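Local coordinates for glycoside hydrolase family 81 (Clostridium thermocellum, PDB 6FOP), which probably hydrolyses beta-1,3-glucans such as laminarin, as a cellulosomal endo-acting glucanase of glycoside hydrolase family 81, at residues A[60-65]-A[114-119]; A[300-305]-A[519-524]. One frame throughout, in Å; residues are numbered along the deposited sequence.

How the contacts relate
Going from the N terminus, contact 1 comes first. Strand 59-63 belongs to one antiparallel sheet and strand 111-118 to another, and 60-65 with 114-119 closes a loop of 48 residues that contains strand but no helix. Contact 2 opens only after contact 1 has closed, so the two lie in series and neither nest nor cross. Its loop is much longer, 213 residues, and just over half helical. It ties the loop that follows strand 295-301 to helix 514-534 in the C-terminal family 81 region. The centres of contact 1 and contact 2 are about 40 Å apart, on opposite sides of the chain's centre. Contact 1 joins sheet to sheet; contact 2 joins a loop leaving a sheet to one helix.

Contact 1. Residues A[60-65]-A[114-119]; sequences FKFKAE and AVMASG
Phe62 meets Ala114 and Met116 with the far end and one edge of its ring. Its CG lies anti to the carbonyl carbon, beside the backbone N (chi1 -68°), which places the ring where both can meet it. The ring's CZ lies 3.6 Å from Ala114 CB, an apolar contact approached obliquely. Met116 comes in at the edge, beside CD2. Its SD is 3.7 Å from Phe62 CD2 and 5.0 Å from the ring centroid, practically in the ring plane. This is a Met-aromatic contact of the edge type, in which the sulfur faces the rim hydrogens rather than the pi cloud. The Met116 chain is extended about chi2 and then turns at the sulfur (chi3 78°). That bend brings CE from the ring edge to the backbone of 60-65, where it lies 3.2 Å from Lys63 O. The CB of Lys63 points away from 114-119, and its NZ forms a salt bridge with Glu68 OE2. Ile67 touches both Phe62 and Met116, and Leu127 adds to the packing around Phe62. The strand axes stay 9.7 Å apart and run at 23°, so mainly side chains bridge the gap. This is the face-to-face packing of two beta sheets, as in a beta sandwich: strand 59-63 of one antiparallel sheet is laid over strand 111-118 of another through a buried apolar layer.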
# COMPACT_ATOMS: atom_id res chain seq x y z
N PHE A 60 3.54 4.29 -19.42
CA PHE A 60 4.69 4.00 -20.29
C PHE A 60 4.81 2.52 -20.58
O PHE A 60 4.26 1.69 -19.84
CB PHE A 60 6.01 4.46 -19.61
CG PHE A 60 5.99 5.88 -19.13
CD1 PHE A 60 6.31 6.91 -20.00
CD2 PHE A 60 5.66 6.19 -17.80
CE1 PHE A 60 6.26 8.22 -19.57
CE2 PHE A 60 5.61 7.49 -17.37
CZ PHE A 60 5.94 8.52 -18.26
N LYS A 61 5.55 2.17 -21.60
CA LYS A 61 5.95 0.78 -21.77
C LYS A 61 7.23 0.71 -22.55
O LYS A 61 7.35 1.32 -23.62
CB LYS A 61 4.86 -0.04 -22.48
CG LYS A 61 5.16 -1.54 -22.43
CD LYS A 61 4.11 -2.40 -23.13
CE LYS A 61 4.25 -2.32 -24.63
NZ LYS A 61 3.20 -3.15 -25.28
N PHE A 62 8.20 -0.04 -22.04
CA PHE A 62 9.47 -0.24 -22.76
C PHE A 62 9.29 -1.36 -23.78
O PHE A 62 8.55 -2.31 -23.54
CB PHE A 62 10.60 -0.59 -21.78
CG PHE A 62 10.97 0.56 -20.88
CD1 PHE A 62 10.27 0.80 -19.70
CD2 PHE A 62 12.03 1.42 -21.22
CE1 PHE A 62 10.59 1.87 -18.89
CE2 PHE A 62 12.34 2.50 -20.41
CZ PHE A 62 11.63 2.71 -19.23
N LYS A 63 9.93 -1.20 -24.93
CA LYS A 63 9.94 -2.19 -26.02
C LYS A 63 11.21 -2.00 -26.82
O LYS A 63 11.97 -1.08 -26.55
CB LYS A 63 8.68 -2.07 -26.90
CG LYS A 63 8.51 -0.72 -27.57
CD LYS A 63 7.21 -0.66 -28.35
CE LYS A 63 7.09 0.65 -29.12
NZ LYS A 63 5.74 0.76 -29.75
N ALA A 64 11.47 -2.90 -27.77
CA ALA A 64 12.71 -2.83 -28.53
C ALA A 64 13.00 -1.44 -29.13
O ALA A 64 14.15 -0.99 -29.09
CB ALA A 64 12.74 -3.93 -29.58
N GLU A 65 11.98 -0.77 -29.64
CA GLU A 65 12.15 0.54 -30.31
C GLU A 65 12.47 1.66 -29.32
O GLU A 65 13.13 2.64 -29.66
CB GLU A 65 10.85 0.91 -31.08
CG GLU A 65 10.90 2.27 -31.78
CD GLU A 65 9.61 2.67 -32.43
OE1 GLU A 65 8.60 1.94 -32.32
OE2 GLU A 65 9.59 3.76 -33.05
N ALA A 114 15.46 4.48 -15.92
CA ALA A 114 15.76 3.24 -16.67
C ALA A 114 16.62 3.57 -17.88
O ALA A 114 16.48 4.64 -18.47
CB ALA A 114 14.47 2.55 -17.10
N VAL A 115 17.45 2.61 -18.27
CA VAL A 115 18.38 2.80 -19.37
C VAL A 115 18.15 1.71 -20.41
O VAL A 115 18.00 0.53 -20.08
CB VAL A 115 19.85 2.68 -18.88
CG1 VAL A 115 20.83 2.70 -20.07
CG2 VAL A 115 20.18 3.80 -17.93
N MET A 116 18.13 2.14 -21.67
CA MET A 116 18.17 1.25 -22.83
C MET A 116 19.46 1.60 -23.58
O MET A 116 19.67 2.76 -23.90
CB MET A 116 16.95 1.54 -23.72
CG MET A 116 15.65 1.61 -22.97
SD MET A 116 14.30 1.92 -24.08
CE MET A 116 14.26 0.21 -24.64
N ALA A 117 20.30 0.62 -23.86
CA ALA A 117 21.59 0.92 -24.48
C ALA A 117 22.04 -0.17 -25.42
O ALA A 117 21.95 -1.35 -25.10
CB ALA A 117 22.64 1.13 -23.40
N SER A 118 22.58 0.24 -26.56
CA SER A 118 23.35 -0.65 -27.42
C SER A 118 24.77 -0.08 -27.45
O SER A 118 25.07 0.92 -26.80
CB SER A 118 22.78 -0.62 -28.83
OG SER A 118 23.20 0.58 -29.45
N GLY A 119 25.64 -0.71 -28.21
CA GLY A 119 26.98 -0.20 -28.38
C GLY A 119 27.04 1.13 -29.10
O GLY A 119 28.05 1.82 -29.00

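Contact 2. Residues A[300-305]-A[519-524]; sequences YRYHGI and LGIYLY
The backbone of 300-305 leaves its strand after Arg301 and passes beside the helix of 519-524, closest at Tyr302 and Ile521, whose CA atoms are 7.7 Å apart. The CB of Tyr302 points toward the helix, and Ile521 sets its CG2 methyl over one face of the ring, off-centre toward the rim and 4.1 Å from the centroid, in a CH-pi contact. Gly304 N sits over the opposite face, so the ring is held between the helix and its own chain. At the ring's edge, Tyr302 CE1 is 4.2 Å from Tyr524 CD2. Ile305 makes a second CH-pi contact: its CG2 lies over the Tyr524 ring, 3.6 Å from Tyr524 CZ. Tyr524 CG is anti to the backbone N (chi1 175°), and the side chain runs alongside that of Ile305 in the opposite direction. Water 1 donates a 2.7 Å hydrogen bond to Tyr524 OH, in the plane of the ring, and a weak one to Gly304 O. Tyr524 OH also bonds Ala584 O, while Tyr302 OH bonds Pro671 O. Around these side chains, Ile505 of helix 494-511 touches Ile305 and Tyr524, Tyr234 of strand 223-235 touches Ile521, and Thr525 of helix 514-534 packs on Tyr302.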
# COMPACT_ATOMS: atom_id res chain seq x y z
N TYR A 300 -2.71 13.92 8.24
CA TYR A 300 -3.90 13.16 8.58
C TYR A 300 -4.05 13.09 10.08
O TYR A 300 -3.09 13.03 10.80
CB TYR A 300 -3.76 11.75 8.02
CG TYR A 300 -3.51 11.66 6.52
CD1 TYR A 300 -4.28 12.37 5.61
CD2 TYR A 300 -2.56 10.79 6.02
CE1 TYR A 300 -4.05 12.26 4.22
CE2 TYR A 300 -2.32 10.67 4.66
CZ TYR A 300 -3.08 11.39 3.77
OH TYR A 300 -2.82 11.25 2.43
N ARG A 301 -5.29 12.99 10.54
CA ARG A 301 -5.56 12.67 11.94
C ARG A 301 -5.52 11.15 12.12
O ARG A 301 -6.15 10.39 11.39
CB ARG A 301 -6.90 13.24 12.36
CG ARG A 301 -6.91 14.75 12.42
CD ARG A 301 -8.08 15.30 13.23
NE ARG A 301 -8.30 16.72 12.95
CZ ARG A 301 -7.57 17.72 13.45
NH1 ARG A 301 -6.54 17.48 14.27
NH2 ARG A 301 -7.87 18.98 13.12
N TYR A 302 -4.75 10.74 13.13
CA TYR A 302 -4.68 9.37 13.58
C TYR A 302 -5.70 9.21 14.70
O TYR A 302 -5.79 10.07 15.58
CB TYR A 302 -3.28 9.11 14.10
CG TYR A 302 -3.07 7.79 14.82
CD1 TYR A 302 -3.13 6.58 14.14
CD2 TYR A 302 -2.74 7.78 16.16
CE1 TYR A 302 -2.89 5.38 14.77
CE2 TYR A 302 -2.48 6.58 16.82
CZ TYR A 302 -2.55 5.39 16.12
OH TYR A 302 -2.29 4.20 16.76
N HIS A 303 -6.48 8.14 14.68
CA HIS A 303 -7.57 7.94 15.63
C HIS A 303 -7.32 6.84 16.64
O HIS A 303 -8.26 6.43 17.34
CB HIS A 303 -8.87 7.66 14.88
CG HIS A 303 -9.28 8.80 14.02
ND1 HIS A 303 -10.02 9.85 14.50
CD2 HIS A 303 -9.01 9.09 12.72
CE1 HIS A 303 -10.19 10.74 13.53
NE2 HIS A 303 -9.60 10.30 12.45
N GLY A 304 -6.08 6.37 16.73
CA GLY A 304 -5.71 5.34 17.69
C GLY A 304 -6.03 3.95 17.16
O GLY A 304 -6.91 3.79 16.29
N ILE A 305 -5.35 2.96 17.71
CA ILE A 305 -5.77 1.57 17.60
C ILE A 305 -5.73 0.97 18.99
O ILE A 305 -5.07 1.49 19.89
CB ILE A 305 -4.90 0.74 16.63
CG1 ILE A 305 -3.47 0.57 17.12
CG2 ILE A 305 -4.91 1.37 15.22
CD1 ILE A 305 -2.74 -0.50 16.39
N LEU A 519 6.65 4.36 12.15
CA LEU A 519 6.55 3.71 10.84
C LEU A 519 5.17 3.08 10.68
O LEU A 519 4.49 3.26 9.65
CB LEU A 519 7.64 2.64 10.70
CG LEU A 519 7.52 1.64 9.55
CD1 LEU A 519 7.74 2.29 8.20
CD2 LEU A 519 8.47 0.46 9.75
N GLY A 520 4.75 2.31 11.67
CA GLY A 520 3.43 1.70 11.64
C GLY A 520 2.31 2.71 11.52
O GLY A 520 1.35 2.49 10.76
N ILE A 521 2.39 3.79 12.28
CA ILE A 521 1.38 4.84 12.25
C ILE A 521 1.33 5.47 10.87
O ILE A 521 0.25 5.71 10.33
CB ILE A 521 1.56 5.85 13.40
CG1 ILE A 521 1.33 5.13 14.73
CG2 ILE A 521 0.63 7.04 13.22
CD1 ILE A 521 1.65 5.96 15.95
N TYR A 522 2.49 5.73 10.30
CA TYR A 522 2.59 6.24 8.92
C TYR A 522 1.88 5.33 7.91
O TYR A 522 1.02 5.75 7.11
CB TYR A 522 4.07 6.46 8.56
CG TYR A 522 4.39 6.54 7.07
CD1 TYR A 522 4.01 7.65 6.32
CD2 TYR A 522 5.02 5.50 6.41
CE1 TYR A 522 4.28 7.73 4.96
CE2 TYR A 522 5.27 5.57 5.04
CZ TYR A 522 4.90 6.68 4.34
OH TYR A 522 5.15 6.73 2.98
N LEU A 523 2.26 4.05 7.94
CA LEU A 523 1.67 3.09 7.00
C LEU A 523 0.18 2.92 7.18
O LEU A 523 -0.59 2.94 6.22
CB LEU A 523 2.39 1.75 7.10
CG LEU A 523 3.89 1.77 6.76
CD1 LEU A 523 4.57 0.48 7.22
CD2 LEU A 523 4.09 1.96 5.26
N TYR A 524 -0.21 2.68 8.43
CA TYR A 524 -1.60 2.45 8.76
C TYR A 524 -2.49 3.62 8.39
O TYR A 524 -3.51 3.47 7.70
CB TYR A 524 -1.70 2.17 10.27
CG TYR A 524 -3.11 2.03 10.80
CD1 TYR A 524 -3.80 0.82 10.73
CD2 TYR A 524 -3.77 3.12 11.34
CE1 TYR A 524 -5.11 0.73 11.21
CE2 TYR A 524 -5.06 3.01 11.84
CZ TYR A 524 -5.73 1.82 11.76
OH TYR A 524 -7.01 1.74 12.25
O HOH W 1 -8.19 4.06 13.08